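PDB 3ZVK: antitoxin VapB2 from Rickettsia felis, which neutralises its cognate toxin VapC2, partially inhibiting that toxin's RNase activity, and binds DNA from their promoter as part of the toxin-antitoxin complex. Local coordinates for residues F[23-26]-F[27-30]. Residues are numbered along the deposited sequence; the frame is centred on the assembly and turned at random.
Sequences FSVK and EVSV
From Phe23 to Val30 the backbone bends sharply through the loop 23-26 and straightens at Glu27 into strand 27-33, so that Phe23 and Val28, five residues apart, come together on the inner side of the bend. Val28 sets its CG1 methyl over one face of the Phe23 ring, 3.8 Å from the centroid and 17° off the ring normal, a CH-pi contact displaced a little toward the rim. The closest ring atom is CD2 of Phe23, 3.6 Å from CG1 of Val28. The two side chains meet at about a right angle, and both place the touching branch anti to their own carbonyl carbon (chi1 -75° for Phe23, -72° for Val28). A flat aromatic suits the first position because it offers a broad surface to a single methyl, while a beta-branched valine suits an extended strand. Val25 adds its CG2 methyl, meeting Val28 at a slant, 4.1 Å from Val28 CG1 and 3.1 Å from the carbonyl O of Glu27, a close approach across the bend. The stretch lies within the SpoVT-AbrB/MazE-type region of the antitoxin, probably its DNA-binding part: strand 27-33 pairs antiparallel with 36-41, whose Pro41 packs against Phe23 and Val25, and Glu27 and Val28 also join a beta ladder with the second subunit. Ile6 of that subunit packs on both Phe23 and Val28, extending this apolar cluster across the interface. The side chains of Lys26 and Glu27 set out away from the bend, as suits charged residues beside an apolar cluster. The carboxylate of Glu27, carried outward on an extended chain, forms a salt bridge through OE2 with Lys5 NZ of the second subunit.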
ATOM      1  N   PHE F  23      10.666  -3.913  -6.718  1.00 50.97           N
ATOM      2  CA  PHE F  23      10.130  -2.853  -7.567  1.00 51.63           C
ATOM      3  C   PHE F  23       8.623  -3.032  -7.674  1.00 58.23           C
ATOM      4  O   PHE F  23       8.126  -4.160  -7.566  1.00 56.13           O
ATOM      5  CB  PHE F  23      10.789  -2.892  -8.942  1.00 53.03           C
ATOM      6  CG  PHE F  23      12.206  -2.357  -8.966  1.00 55.34           C
ATOM      7  CD1 PHE F  23      13.293  -3.202  -8.743  1.00 55.84           C
ATOM      8  CD2 PHE F  23      12.460  -1.013  -9.253  1.00 58.90           C
ATOM      9  CE1 PHE F  23      14.604  -2.710  -8.791  1.00 58.25           C
ATOM     10  CE2 PHE F  23      13.775  -0.521  -9.299  1.00 59.21           C
ATOM     11  CZ  PHE F  23      14.836  -1.371  -9.070  1.00 57.20           C
ATOM     12  N   SER F  24       7.893  -1.921  -7.851  1.00 58.78           N
ATOM     13  CA  SER F  24       6.437  -1.962  -8.013  1.00 59.19           C
ATOM     14  C   SER F  24       6.086  -1.836  -9.489  1.00 64.36           C
ATOM     15  O   SER F  24       4.913  -1.820  -9.831  1.00 65.24           O
ATOM     16  CB  SER F  24       5.747  -0.900  -7.161  1.00 62.51           C
ATOM     17  OG  SER F  24       6.040   0.401  -7.637  1.00 72.97           O
ATOM     18  N   VAL F  25       7.109  -1.800 -10.360  1.00 62.17           N
ATOM     19  CA  VAL F  25       6.981  -1.726 -11.829  1.00 63.48           C
ATOM     20  C   VAL F  25       7.375  -3.088 -12.436  1.00 65.90           C
ATOM     21  O   VAL F  25       7.986  -3.897 -11.745  1.00 64.11           O
ATOM     22  CB  VAL F  25       7.793  -0.541 -12.436  1.00 69.26           C
ATOM     23  CG1 VAL F  25       7.228   0.798 -11.976  1.00 69.58           C
ATOM     24  CG2 VAL F  25       9.276  -0.644 -12.095  1.00 69.22           C
ATOM     25  N   LYS F  26       7.019  -3.360 -13.700  1.00 62.64           N
ATOM     26  CA  LYS F  26       7.347  -4.660 -14.309  1.00 61.99           C
ATOM     27  C   LYS F  26       8.580  -4.572 -15.207  1.00 64.56           C
ATOM     28  O   LYS F  26       9.124  -5.594 -15.633  1.00 64.38           O
ATOM     29  CB  LYS F  26       6.133  -5.255 -15.045  1.00 64.88           C
ATOM     30  CG  LYS F  26       5.023  -5.656 -14.065  1.00 71.50           C
ATOM     31  CD  LYS F  26       4.349  -6.960 -14.441  1.00 80.13           C
ATOM     32  CE  LYS F  26       3.772  -7.738 -13.266  1.00 81.19           C
ATOM     33  NZ  LYS F  26       2.604  -7.085 -12.613  1.00 82.93           N
ATOM     34  N   GLU F  27       9.033  -3.332 -15.456  1.00 58.65           N
ATOM     35  CA  GLU F  27      10.184  -3.026 -16.273  1.00 58.68           C
ATOM     36  C   GLU F  27      11.061  -1.992 -15.581  1.00 60.60           C
ATOM     37  O   GLU F  27      10.558  -1.124 -14.869  1.00 59.81           O
ATOM     38  CB  GLU F  27       9.735  -2.498 -17.639  1.00 61.81           C
ATOM     39  CG  GLU F  27       9.363  -3.593 -18.622  1.00 76.01           C
ATOM     40  CD  GLU F  27       9.112  -3.134 -20.046  1.00104.70           C
ATOM     41  OE1 GLU F  27       8.345  -2.160 -20.230  1.00105.08           O
ATOM     42  OE2 GLU F  27       9.679  -3.752 -20.979  1.00 94.72           O
ATOM     43  N   VAL F  28      12.380  -2.082 -15.800  1.00 55.99           N
ATOM     44  CA  VAL F  28      13.359  -1.146 -15.259  1.00 55.13           C
ATOM     45  C   VAL F  28      14.349  -0.729 -16.313  1.00 59.14           C
ATOM     46  O   VAL F  28      14.611  -1.468 -17.257  1.00 60.89           O
ATOM     47  CB  VAL F  28      14.100  -1.654 -13.989  1.00 58.32           C
ATOM     48  CG1 VAL F  28      13.198  -1.654 -12.761  1.00 57.28           C
ATOM     49  CG2 VAL F  28      14.779  -3.009 -14.201  1.00 57.75           C
ATOM     50  N   SER F  29      14.935   0.444 -16.121  1.00 55.94           N
ATOM     51  CA  SER F  29      15.986   0.995 -16.971  1.00 56.89           C
ATOM     52  C   SER F  29      17.329   0.417 -16.457  1.00 61.00           C
ATOM     53  O   SER F  29      17.517   0.328 -15.249  1.00 58.73           O
ATOM     54  CB  SER F  29      15.977   2.522 -16.883  1.00 59.34           C
ATOM     55  OG  SER F  29      16.809   3.055 -15.856  1.00 70.90           O
ATOM     56  N   VAL F  30      18.227  -0.012 -17.340  1.00 60.18           N
ATOM     57  CA  VAL F  30      19.544  -0.534 -16.943  1.00 60.47           C
ATOM     58  C   VAL F  30      20.600   0.355 -17.566  1.00 66.73           C
ATOM     59  O   VAL F  30      20.656   0.469 -18.790  1.00 69.46           O
ATOM     60  CB  VAL F  30      19.808  -2.026 -17.309  1.00 64.69           C
ATOM     61  CG1 VAL F  30      21.112  -2.527 -16.693  1.00 64.43           C
ATOM     62  CG2 VAL F  30      18.648  -2.916 -16.919  1.00 63.37           C
TER